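Long-range contacts in vinylacetyl-CoA Delta-isomerase (Nitrosopumilus maritimus SCM1, PDB 6VJR), which probably acts as a 4-hydroxybutyryl-CoA dehydratase and vinylacetyl-CoA Delta-isomerase, using FAD and a [4Fe-4S] cluster: residues Gln92-Arg100 against Gly246-Glu254; Lys366-Ser377 against Tyr440-Pro451. One frame throughout, in Å; residues are numbered along the deposited sequence. Where two conformers were deposited one is given.

Interaction 1: residues Gln92-Arg100 against Gly246-Glu254. With SF4 (iron/sulfur cluster), chain E.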
loop_
_atom_site.group_PDB
_atom_site.type_symbol
_atom_site.label_atom_id
_atom_site.label_comp_id
_atom_site.label_asym_id
_atom_site.label_seq_id
_atom_site.Cartn_x
_atom_site.Cartn_y
_atom_site.Cartn_z
ATOM N N GLN A 92 23.475 4.186 -12.408
ATOM C CA GLN A 92 23.213 5.386 -13.193
ATOM C C GLN A 92 23.848 5.312 -14.585
ATOM O O GLN A 92 23.268 5.786 -15.546
ATOM C CB GLN A 92 23.720 6.627 -12.484
ATOM C CG GLN A 92 22.962 6.999 -11.226
ATOM C CD GLN A 92 23.419 8.311 -10.635
ATOM O OE1 GLN A 92 24.411 8.917 -11.062
ATOM N NE2 GLN A 92 22.630 8.784 -9.701
ATOM N N ASN A 93 25.104 4.824 -14.663
ATOM C CA ASN A 93 25.871 4.828 -15.884
ATOM C C ASN A 93 25.463 3.751 -16.884
ATOM O O ASN A 93 25.670 3.962 -18.087
ATOM C CB ASN A 93 27.347 4.660 -15.586
ATOM C CG ASN A 93 27.970 5.827 -14.874
ATOM O OD1 ASN A 93 27.338 6.860 -14.667
ATOM N ND2 ASN A 93 29.257 5.683 -14.578
ATOM N N THR A 94 24.862 2.655 -16.399
ATOM C CA THR A 94 24.594 1.515 -17.245
ATOM C C THR A 94 23.109 1.205 -17.343
ATOM O O THR A 94 22.700 0.626 -18.344
ATOM C CB THR A 94 25.341 0.273 -16.804
ATOM O OG1 THR A 94 24.842 -0.190 -15.563
ATOM C CG2 THR A 94 26.853 0.443 -16.782
ATOM N N GLY A 95 22.359 1.530 -16.302
ATOM C CA GLY A 95 20.948 1.196 -16.269
ATOM C C GLY A 95 20.685 -0.297 -16.255
ATOM O O GLY A 95 19.582 -0.749 -16.587
ATOM N N THR A 96 21.659 -1.096 -15.832
ATOM C CA THR A 96 21.461 -2.529 -15.892
ATOM C C THR A 96 22.223 -3.184 -14.759
ATOM O O THR A 96 22.803 -2.514 -13.904
ATOM C CB THR A 96 21.910 -3.080 -17.251
ATOM O OG1 THR A 96 21.395 -4.414 -17.361
ATOM C CG2 THR A 96 23.422 -3.082 -17.357
ATOM N N CYS A 97 22.184 -4.533 -14.775
ATOM C CA CYS A 97 23.035 -5.295 -13.885
ATOM C C CYS A 97 24.458 -5.383 -14.439
ATOM O O CYS A 97 24.663 -6.003 -15.475
ATOM C CB CYS A 97 22.456 -6.683 -13.652
ATOM S SG CYS A 97 23.596 -7.721 -12.693
ATOM N N PHE A 98 25.441 -4.840 -13.714
ATOM C CA PHE A 98 26.824 -4.790 -14.166
ATOM C C PHE A 98 27.615 -5.954 -13.530
ATOM O O PHE A 98 28.827 -5.978 -13.586
ATOM C CB PHE A 98 27.429 -3.385 -13.943
ATOM C CG PHE A 98 27.051 -2.782 -12.598
ATOM C CD1 PHE A 98 27.743 -3.143 -11.451
ATOM C CD2 PHE A 98 25.889 -1.995 -12.451
ATOM C CE1 PHE A 98 27.386 -2.598 -10.211
ATOM C CE2 PHE A 98 25.536 -1.486 -11.208
ATOM C CZ PHE A 98 26.288 -1.785 -10.093
ATOM N N GLN A 99 26.920 -6.833 -12.799
ATOM C CA GLN A 99 27.327 -8.218 -12.568
ATOM C C GLN A 99 28.384 -8.458 -11.495
ATOM O O GLN A 99 28.409 -9.553 -10.935
ATOM C CB GLN A 99 27.779 -8.833 -13.885
ATOM C CG GLN A 99 26.657 -8.935 -14.893
ATOM C CD GLN A 99 27.090 -8.779 -16.329
ATOM O OE1 GLN A 99 27.787 -9.645 -16.886
ATOM N NE2 GLN A 99 26.657 -7.683 -16.956
ATOM N N ARG A 100 29.299 -7.528 -11.237
ATOM C CA ARG A 100 30.517 -7.874 -10.492
ATOM C C ARG A 100 30.324 -7.817 -8.947
ATOM O O ARG A 100 31.233 -8.185 -8.171
ATOM C CB ARG A 100 31.519 -6.833 -11.000
ATOM C CG ARG A 100 32.954 -7.296 -11.115
ATOM C CD ARG A 100 33.850 -6.378 -11.920
ATOM N NE ARG A 100 35.222 -6.648 -11.496
ATOM C CZ ARG A 100 36.251 -5.953 -11.856
ATOM N NH1 ARG A 100 36.096 -4.882 -12.594
ATOM N NH2 ARG A 100 37.472 -6.333 -11.448
ATOM N N GLY A 246 15.887 -0.162 -26.489
ATOM C CA GLY A 246 15.698 0.764 -25.377
ATOM C C GLY A 246 17.018 1.229 -24.796
ATOM O O GLY A 246 17.344 2.417 -24.847
ATOM N N ASN A 247 17.748 0.288 -24.196
ATOM C CA ASN A 247 19.126 0.478 -23.789
ATOM C C ASN A 247 19.966 -0.474 -24.626
ATOM O O ASN A 247 20.080 -1.673 -24.336
ATOM C CB ASN A 247 19.237 0.155 -22.311
ATOM C CG ASN A 247 20.615 0.333 -21.720
ATOM O OD1 ASN A 247 21.633 0.401 -22.431
ATOM N ND2 ASN A 247 20.634 0.432 -20.393
ATOM N N ALA A 248 20.538 0.058 -25.711
ATOM C CA ALA A 248 21.196 -0.828 -26.660
ATOM C C ALA A 248 22.617 -1.205 -26.213
ATOM O O ALA A 248 23.135 -2.251 -26.634
ATOM C CB ALA A 248 21.232 -0.198 -28.004
ATOM N N LYS A 249 23.231 -0.372 -25.381
ATOM C CA LYS A 249 24.632 -0.627 -25.078
ATOM C C LYS A 249 24.850 -1.602 -23.925
ATOM O O LYS A 249 25.886 -2.275 -23.892
ATOM C CB LYS A 249 25.374 0.662 -24.742
ATOM C CG LYS A 249 26.871 0.494 -24.528
ATOM C CD LYS A 249 27.624 1.812 -24.459
ATOM C CE LYS A 249 29.080 1.554 -24.325
ATOM N NZ LYS A 249 29.788 2.831 -24.158
ATOM N N PHE A 250 23.879 -1.692 -23.003
ATOM C CA PHE A 250 24.079 -2.406 -21.755
ATOM C C PHE A 250 22.918 -3.342 -21.467
ATOM O O PHE A 250 21.777 -2.987 -21.675
ATOM C CB PHE A 250 24.241 -1.421 -20.595
ATOM C CG PHE A 250 25.360 -0.422 -20.783
ATOM C CD1 PHE A 250 26.671 -0.846 -20.714
ATOM C CD2 PHE A 250 25.086 0.928 -20.949
ATOM C CE1 PHE A 250 27.708 0.066 -20.817
ATOM C CE2 PHE A 250 26.117 1.826 -21.053
ATOM C CZ PHE A 250 27.425 1.409 -20.948
ATOM N N GLY A 251 23.259 -4.461 -20.854
ATOM C CA GLY A 251 22.299 -5.450 -20.379
ATOM C C GLY A 251 22.949 -6.382 -19.364
ATOM O O GLY A 251 24.154 -6.277 -19.043
ATOM N N GLY A 252 22.154 -7.348 -18.923
ATOM C CA GLY A 252 22.622 -8.350 -17.977
ATOM C C GLY A 252 22.729 -9.718 -18.638
ATOM O O GLY A 252 22.496 -9.880 -19.835
ATOM N N GLN A 253 23.195 -10.690 -17.856
ATOM C CA GLN A 253 23.456 -12.029 -18.356
ATOM C C GLN A 253 23.230 -13.002 -17.211
ATOM O O GLN A 253 23.794 -12.800 -16.131
ATOM C CB GLN A 253 24.938 -12.156 -18.759
ATOM C CG GLN A 253 25.439 -13.598 -18.931
ATOM C CD GLN A 253 26.909 -13.632 -19.290
ATOM O OE1 GLN A 253 27.789 -13.871 -18.453
ATOM N NE2 GLN A 253 27.164 -13.358 -20.555
ATOM N N GLU A 254 22.479 -14.063 -17.512
ATOM C CA GLU A 254 22.345 -15.200 -16.622
ATOM C C GLU A 254 22.557 -16.480 -17.425
ATOM O O GLU A 254 22.201 -16.550 -18.620
ATOM C CB GLU A 254 20.964 -15.209 -15.963
ATOM C CG GLU A 254 20.625 -13.908 -15.236
ATOM C CD GLU A 254 20.030 -12.812 -16.124
ATOM O OE1 GLU A 254 19.106 -13.091 -16.934
ATOM O OE2 GLU A 254 20.470 -11.638 -15.972
HETATM FE FE1 SF4 E . 23.188 -7.655 -8.115
HETATM FE FE2 SF4 E . 22.627 -5.110 -8.987
HETATM FE FE3 SF4 E . 23.743 -6.804 -10.615
HETATM FE FE4 SF4 E . 25.212 -5.685 -8.669
HETATM S S1 SF4 E . 24.371 -4.649 -10.468
HETATM S S2 SF4 E . 25.169 -7.960 -9.254
HETATM S S3 SF4 E . 23.623 -5.658 -6.963
HETATM S S4 SF4 E . 21.697 -7.091 -9.658
HETATM O O HOH W 1 18.318 0.460 -18.768
#
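Phe250 lies across Thr94 in a CH-pi contact: CG2 of Thr94 sits 4.1 Å from the ring centroid and 10° off the normal, so the methyl meets the face. Phe250 is held by an Asx motif: Asn247 OD1 accepts a hydrogen bond from Phe250 N, while Asn247 ND2 turns to the end of helix 77-94. There ND2 donates to Thr94 O over 2.9 Å with an N-H...O angle of 155°, and the acceptor lies close to the plane of the Asn247 amide. Asn247 CG anti to its own N (chi1 -179°) carries the amide across to that carbonyl. A water also bridges two buried polar atoms, Gly95 O and Asn247 ND2. The close-packed part continues at Thr96, whose CG2 comes 3.7 Å from Phe250 CB and whose OG1 rests 3.2 Å from Gly251 C.

The solvent side is at Phe250, itself partly exposed: the exposed Lys249 covers the ring face opposite Thr94, and Leu474 of the second subunit packs on it. Beyond Thr96, Gln99 NE2 stands 3.5 Å from Gly251 O and hydrogen-bonds Ser38 O. Gln99 NE2 also donates to Cys97 O, the carbonyl of the residue whose SG binds iron FE3 of the [4Fe-4S] cluster at 2.3 Å.

Interaction 2: residues Lys366-Ser377 against Tyr440-Pro451. With FE (Fe (III) ion), chain I; FAD (flavin-adenine dinucleotide), chain F; SF4 (iron/sulfur cluster), chain E.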
loop_
_atom_site.group_PDB
_atom_site.type_symbol
_atom_site.label_atom_id
_atom_site.label_comp_id
_atom_site.label_asym_id
_atom_site.label_seq_id
_atom_site.Cartn_x
_atom_site.Cartn_y
_atom_site.Cartn_z
ATOM N N LYS A 366 16.781 -4.974 1.259
ATOM C CA LYS A 366 16.340 -5.938 0.255
ATOM C C LYS A 366 14.820 -6.107 0.288
ATOM O O LYS A 366 14.198 -6.232 -0.761
ATOM C CB LYS A 366 17.069 -7.256 0.508
ATOM C CG LYS A 366 16.334 -8.434 -0.066
ATOM C CD LYS A 366 16.404 -8.541 -1.578
ATOM C CE LYS A 366 15.740 -9.803 -1.944
ATOM N NZ LYS A 366 15.582 -10.040 -3.359
ATOM N N HIS A 367 14.224 -6.156 1.478
ATOM C CA HIS A 367 12.771 -6.361 1.521
ATOM C C HIS A 367 12.037 -5.231 0.815
ATOM O O HIS A 367 11.045 -5.482 0.105
ATOM C CB HIS A 367 12.275 -6.670 2.924
ATOM C CG HIS A 367 11.079 -7.550 2.938
ATOM N ND1 HIS A 367 11.143 -8.828 2.415
ATOM C CD2 HIS A 367 9.812 -7.372 3.340
ATOM C CE1 HIS A 367 9.936 -9.407 2.590
ATOM N NE2 HIS A 367 9.123 -8.540 3.129
ATOM N N ASN A 368 12.502 -3.990 1.013
ATOM C CA ASN A 368 11.957 -2.866 0.271
ATOM C C ASN A 368 12.192 -3.009 -1.236
ATOM O O ASN A 368 11.351 -2.602 -2.047
ATOM C CB ASN A 368 12.381 -1.532 0.860
ATOM C CG ASN A 368 11.701 -1.270 2.178
ATOM O OD1 ASN A 368 10.478 -1.457 2.312
ATOM N ND2 ASN A 368 12.448 -0.810 3.167
ATOM N N VAL A 369 13.405 -3.448 -1.608
ATOM C CA VAL A 369 13.737 -3.714 -3.009
ATOM C C VAL A 369 12.736 -4.678 -3.662
ATOM O O VAL A 369 12.457 -4.561 -4.858
ATOM C CB VAL A 369 15.198 -4.194 -3.120
ATOM C CG1 VAL A 369 15.552 -4.828 -4.452
ATOM C CG2 VAL A 369 16.130 -3.039 -2.820
ATOM N N THR A 370 12.188 -5.640 -2.896
ATOM C CA THR A 370 11.236 -6.623 -3.449
ATOM C C THR A 370 9.898 -5.978 -3.816
ATOM O O THR A 370 9.103 -6.616 -4.534
ATOM C CB THR A 370 11.008 -7.860 -2.565
ATOM O OG1 THR A 370 10.179 -7.500 -1.454
ATOM C CG2 THR A 370 12.318 -8.533 -2.144
ATOM N N ARG A 371 9.658 -4.766 -3.296
ATOM C CA ARG A 371 8.384 -4.063 -3.447
ATOM C C ARG A 371 8.492 -2.856 -4.388
ATOM O O ARG A 371 7.718 -2.708 -5.329
ATOM C CB ARG A 371 7.916 -3.625 -2.050
ATOM C CG ARG A 371 7.562 -4.783 -1.133
ATOM C CD ARG A 371 7.288 -4.344 0.291
ATOM N NE ARG A 371 6.760 -5.448 1.090
ATOM C CZ ARG A 371 6.444 -5.388 2.374
ATOM N NH1 ARG A 371 6.612 -4.291 3.056
ATOM N NH2 ARG A 371 5.929 -6.435 2.990
ATOM N N PHE A 372 9.402 -1.947 -4.071
ATOM C CA PHE A 372 9.314 -0.594 -4.613
ATOM C C PHE A 372 9.613 -0.521 -6.115
ATOM O O PHE A 372 8.989 0.305 -6.810
ATOM C CB PHE A 372 10.149 0.423 -3.846
ATOM C CG PHE A 372 9.730 0.604 -2.408
ATOM C CD1 PHE A 372 8.480 0.170 -1.929
ATOM C CD2 PHE A 372 10.585 1.247 -1.508
ATOM C CE1 PHE A 372 8.142 0.348 -0.595
ATOM C CE2 PHE A 372 10.208 1.440 -0.195
ATOM C CZ PHE A 372 8.982 0.976 0.258
ATOM N N PRO A 373 10.595 -1.269 -6.689
ATOM C CA PRO A 373 10.818 -1.197 -8.139
ATOM C C PRO A 373 9.527 -1.421 -8.925
ATOM O O PRO A 373 9.349 -0.833 -9.994
ATOM C CB PRO A 373 11.919 -2.227 -8.410
ATOM C CG PRO A 373 12.678 -2.210 -7.085
ATOM C CD PRO A 373 11.579 -2.159 -6.035
ATOM N N TYR A 374 8.685 -2.331 -8.418
ATOM C CA TYR A 374 7.425 -2.621 -9.084
ATOM C C TYR A 374 6.526 -1.394 -9.135
ATOM O O TYR A 374 5.843 -1.165 -10.128
ATOM C CB TYR A 374 6.780 -3.830 -8.451
ATOM C CG TYR A 374 7.464 -5.160 -8.749
ATOM C CD1 TYR A 374 8.525 -5.607 -7.971
ATOM C CD2 TYR A 374 7.078 -5.961 -9.807
ATOM C CE1 TYR A 374 9.151 -6.815 -8.221
ATOM C CE2 TYR A 374 7.672 -7.177 -10.069
ATOM C CZ TYR A 374 8.766 -7.577 -9.305
ATOM O OH TYR A 374 9.363 -8.786 -9.471
ATOM N N GLU A 375 6.535 -0.596 -8.078
ATOM C CA GLU A 375 5.726 0.611 -8.042
ATOM C C GLU A 375 6.335 1.726 -8.897
ATOM O O GLU A 375 5.654 2.512 -9.591
ATOM C CB GLU A 375 5.539 1.037 -6.604
ATOM C CG GLU A 375 4.621 2.268 -6.461
ATOM C CD GLU A 375 3.185 2.213 -6.967
ATOM O OE1 GLU A 375 2.768 1.138 -7.412
ATOM O OE2 GLU A 375 2.489 3.268 -6.983
ATOM N N ILE A 376 7.675 1.871 -8.836
ATOM C CA ILE A 376 8.333 2.872 -9.658
ATOM C C ILE A 376 8.043 2.588 -11.131
ATOM O O ILE A 376 7.772 3.507 -11.940
ATOM C CB ILE A 376 9.833 2.894 -9.288
ATOM C CG1 ILE A 376 10.075 3.361 -7.827
ATOM C CG2 ILE A 376 10.609 3.782 -10.243
ATOM C CD1 ILE A 376 11.483 3.158 -7.321
ATOM N N SER A 377 8.075 1.312 -11.508
ATOM C CA SER A 377 7.785 0.928 -12.875
ATOM C C SER A 377 6.343 1.241 -13.261
ATOM O O SER A 377 6.093 1.726 -14.366
ATOM C CB SER A 377 8.075 -0.533 -13.060
ATOM O OG SER A 377 9.463 -0.757 -12.940
ATOM N N TYR A 440 15.692 -5.296 -13.044
ATOM C CA TYR A 440 15.139 -4.258 -12.197
ATOM C C TYR A 440 13.988 -4.802 -11.336
ATOM O O TYR A 440 13.808 -4.377 -10.196
ATOM C CB TYR A 440 14.717 -3.058 -13.046
ATOM C CG TYR A 440 14.281 -1.862 -12.226
ATOM C CD1 TYR A 440 15.096 -1.315 -11.266
ATOM C CD2 TYR A 440 13.004 -1.354 -12.319
ATOM C CE1 TYR A 440 14.707 -0.233 -10.502
ATOM C CE2 TYR A 440 12.602 -0.271 -11.548
ATOM C CZ TYR A 440 13.421 0.261 -10.589
ATOM O OH TYR A 440 13.029 1.302 -9.802
ATOM N N LEU A 441 13.192 -5.693 -11.907
ATOM C CA LEU A 441 12.038 -6.254 -11.231
ATOM C C LEU A 441 12.359 -7.622 -10.660
ATOM O O LEU A 441 12.444 -7.769 -9.439
ATOM C CB LEU A 441 10.793 -6.272 -12.126
ATOM C CG LEU A 441 10.349 -4.922 -12.661
ATOM C CD1 LEU A 441 9.057 -5.066 -13.485
ATOM C CD2 LEU A 441 10.170 -3.928 -11.547
ATOM N N THR A 442 12.525 -8.635 -11.511
ATOM C CA THR A 442 12.571 -9.982 -10.984
ATOM C C THR A 442 13.834 -10.284 -10.161
ATOM O O THR A 442 13.754 -11.034 -9.177
ATOM C CB THR A 442 12.345 -10.965 -12.137
ATOM O OG1 THR A 442 11.233 -10.536 -12.933
ATOM C CG2 THR A 442 11.989 -12.333 -11.580
ATOM N N GLU A 443 14.995 -9.714 -10.518
ATOM C CA GLU A 443 16.164 -9.929 -9.691
ATOM C C GLU A 443 16.041 -9.135 -8.386
ATOM O O GLU A 443 16.485 -9.595 -7.346
ATOM C CB GLU A 443 17.447 -9.569 -10.422
ATOM C CG GLU A 443 18.618 -10.293 -9.776
ATOM C CD GLU A 443 19.410 -9.523 -8.784
ATOM O OE1 GLU A 443 19.286 -8.266 -8.833
ATOM O OE2 GLU A 443 20.195 -10.170 -8.052
ATOM N N SER A 444 15.369 -7.977 -8.406
ATOM C CA SER A 444 15.032 -7.293 -7.161
ATOM C C SER A 444 14.223 -8.213 -6.247
ATOM O O SER A 444 14.379 -8.250 -5.029
ATOM C CB SER A 444 14.324 -5.959 -7.421
ATOM O OG SER A 444 15.235 -5.040 -8.003
ATOM N N MET A 445 13.283 -8.959 -6.830
ATOM C CA MET A 445 12.475 -9.908 -6.089
ATOM C C MET A 445 13.286 -11.064 -5.496
ATOM O O MET A 445 13.103 -11.372 -4.311
ATOM C CB MET A 445 11.390 -10.466 -7.024
ATOM C CG MET A 445 10.451 -11.543 -6.444
ATOM S SD MET A 445 9.544 -10.994 -5.007
ATOM C CE MET A 445 8.333 -9.907 -5.766
ATOM N N HIS A 446 14.150 -11.705 -6.294
ATOM C CA HIS A 446 14.744 -12.997 -5.899
ATOM C C HIS A 446 16.236 -12.962 -5.554
ATOM O O HIS A 446 16.755 -13.882 -4.941
ATOM C CB HIS A 446 14.520 -14.065 -6.971
ATOM C CG HIS A 446 13.076 -14.488 -7.017
ATOM N ND1 HIS A 446 12.480 -15.073 -5.929
ATOM C CD2 HIS A 446 12.129 -14.311 -7.925
ATOM C CE1 HIS A 446 11.205 -15.318 -6.212
ATOM N NE2 HIS A 446 10.956 -14.868 -7.444
ATOM N N GLY A 447 16.926 -11.955 -6.000
ATOM C CA GLY A 447 18.363 -11.894 -5.763
ATOM C C GLY A 447 18.730 -11.899 -4.270
ATOM O O GLY A 447 18.122 -11.222 -3.456
ATOM N N ALA A 448 19.697 -12.744 -3.891
ATOM C CA ALA A 448 20.052 -13.038 -2.494
ATOM C C ALA A 448 18.873 -13.556 -1.663
ATOM O O ALA A 448 18.846 -13.435 -0.429
ATOM C CB ALA A 448 20.642 -11.842 -1.805
ATOM N N GLY A 449 17.931 -14.180 -2.339
ATOM C CA GLY A 449 16.828 -14.837 -1.676
ATOM C C GLY A 449 15.497 -14.132 -1.914
ATOM O O GLY A 449 15.376 -12.908 -1.964
ATOM N N SER A 450 14.467 -14.961 -1.992
ATOM C CA SER A 450 13.109 -14.506 -2.173
ATOM C C SER A 450 12.639 -13.736 -0.933
ATOM O O SER A 450 13.227 -13.863 0.153
ATOM C CB SER A 450 12.228 -15.669 -2.449
ATOM O OG SER A 450 12.688 -16.476 -3.522
ATOM N N PRO A 451 11.498 -13.008 -0.983
ATOM C CA PRO A 451 11.050 -12.199 0.141
ATOM C C PRO A 451 10.984 -12.963 1.466
ATOM O O PRO A 451 11.358 -12.452 2.528
ATOM C CB PRO A 451 9.663 -11.704 -0.285
ATOM C CG PRO A 451 9.811 -11.577 -1.797
ATOM C CD PRO A 451 10.761 -12.669 -2.205
HETATM FE FE FE I . 21.663 -9.915 -6.787
HETATM P PA FAD F . 12.415 -20.812 -5.247
HETATM O O1A FAD F . 13.226 -21.177 -4.072
HETATM O O2A FAD F . 11.904 -21.908 -6.093
HETATM O O5B FAD F . 11.314 -19.787 -4.722
HETATM C C5B FAD F . 9.966 -19.771 -5.250
HETATM C C4B FAD F . 9.018 -19.482 -4.123
HETATM O O4B FAD F . 8.945 -20.636 -3.249
HETATM C C3B FAD F . 9.354 -18.282 -3.219
HETATM O O3B FAD F . 8.157 -17.611 -2.817
HETATM C C2B FAD F . 10.021 -18.936 -2.015
HETATM O O2B FAD F . 9.999 -18.202 -0.800
HETATM C C1B FAD F . 9.222 -20.237 -1.912
HETATM N N9A FAD F . 9.961 -21.329 -1.291
HETATM C C8A FAD F . 11.057 -22.027 -1.752
HETATM N N7A FAD F . 11.472 -22.986 -0.964
HETATM C C5A FAD F . 10.609 -22.908 0.114
HETATM C C6A FAD F . 10.521 -23.659 1.305
HETATM N N6A FAD F . 11.318 -24.696 1.566
HETATM N N1A FAD F . 9.586 -23.289 2.210
HETATM C C2A FAD F . 8.767 -22.266 1.903
HETATM N N3A FAD F . 8.724 -21.511 0.808
HETATM C C4A FAD F . 9.686 -21.876 -0.062
HETATM N N1 FAD F . 22.214 -16.822 -7.475
HETATM C C2 FAD F . 23.572 -17.032 -7.467
HETATM O O2 FAD F . 24.110 -17.905 -6.767
HETATM N N3 FAD F . 24.377 -16.194 -8.216
HETATM C C4 FAD F . 23.962 -15.171 -9.019
HETATM O O4 FAD F . 24.735 -14.553 -9.729
HETATM C C4X FAD F . 22.515 -15.030 -9.091
HETATM N N5 FAD F . 22.011 -14.074 -9.878
HETATM C C5X FAD F . 20.652 -14.095 -10.109
HETATM C C6 FAD F . 20.089 -13.275 -11.098
HETATM C C7 FAD F . 18.733 -13.306 -11.389
HETATM C C7M FAD F . 18.189 -12.484 -12.532
HETATM C C8 FAD F . 17.872 -14.071 -10.577
HETATM C C8M FAD F . 16.387 -14.036 -10.797
HETATM C C9 FAD F . 18.384 -14.820 -9.544
HETATM C C9A FAD F . 19.783 -14.867 -9.320
HETATM N N10 FAD F . 20.346 -15.711 -8.364
HETATM C C10 FAD F . 21.726 -15.898 -8.273
HETATM C "C1'" FAD F . 19.438 -16.702 -7.755
HETATM C "C2'" FAD F . 18.577 -16.264 -6.595
HETATM O "O2'" FAD F . 19.395 -16.267 -5.424
HETATM C "C3'" FAD F . 17.395 -17.229 -6.429
HETATM O "O3'" FAD F . 16.537 -16.991 -7.530
HETATM C "C4'" FAD F . 16.670 -17.152 -5.076
HETATM O "O4'" FAD F . 17.495 -17.678 -4.028
HETATM C "C5'" FAD F . 15.350 -17.901 -5.076
HETATM O "O5'" FAD F . 15.573 -19.260 -5.413
HETATM P P FAD F . 14.802 -19.936 -6.585
HETATM O O1P FAD F . 14.949 -19.201 -7.843
HETATM O O2P FAD F . 15.166 -21.361 -6.556
HETATM O O3P FAD F . 13.242 -19.830 -6.234
HETATM FE FE1 SF4 E . 23.188 -7.655 -8.115
HETATM FE FE2 SF4 E . 22.627 -5.110 -8.987
HETATM FE FE3 SF4 E . 23.743 -6.804 -10.615
HETATM FE FE4 SF4 E . 25.212 -5.685 -8.669
HETATM S S1 SF4 E . 24.371 -4.649 -10.468
HETATM S S2 SF4 E . 25.169 -7.960 -9.254
HETATM S S3 SF4 E . 23.623 -5.658 -6.963
HETATM S S4 SF4 E . 21.697 -7.091 -9.658
#
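Tyr374, Lys366 and Tyr440 have the most surface buried here. The Tyr374 ring takes Leu441 CD2 over one face, 4.1 Å from its centroid and 11° off the normal, a CH-pi contact. The OH of Tyr374 comes 3.2 Å from Leu441 O, while its hydrogen bond goes to Gln381 of the third subunit. Tyr440 swings its ring across Pro373: Pro373 CB lies over the face, 3.8 Å from the centroid, and Ser377 OG comes to the ring edge. The Tyr440 OH ends against Ile376, 3.5 Å from CD1.

These rings fill the seam of a helix pair, 372-377 against 440-446, whose axes approach to 9.1 Å and run nearly antiparallel at 162°, within the helical C-terminal region related to acyl-CoA dehydrogenases.

Lys366 closes the other end. Bent at chi2 (74°), its chain brings the ammonium to the carbonyls at the end of helix 440-446 and in the type II beta turn from His446 to Gly449: NZ donates to Ser444 O at 2.7 Å, from above the carbonyl plane, to Gly447 O at 2.8 Å, and weakly to Met445 O. On the same helix, the side chain of Glu443 starts away from Lys366-Ser377; its OE1 forms a salt bridge with Lys296, and its OE2 binds the ferric ion at 1.9 Å.

Interactions 1 and 2 follow one another along the chain, the first in the N-terminal region of the 4-hydroxyphenylacetate 3-hydroxylase family and the second in its C-terminal region. Their centres are about 17 Å apart and their nearest atoms about 6 Å, so they do not touch each other; both touch the [4Fe-4S] cluster. Residues 92-100 supply one cluster ligand, Cys97, alongside Cys101 and Cys295, whereas 440-451 supply Glu443, which binds the ferric ion with His289 and Tyr293 and whose side chain lies about 6 Å from that of Cys97. The side chain of Cys97 is also about 7 Å from FAD, and Glu443 CG approaches FAD C7 to 3.4 Å. Asp382 of the third subunit adds a hydrogen bond to FAD.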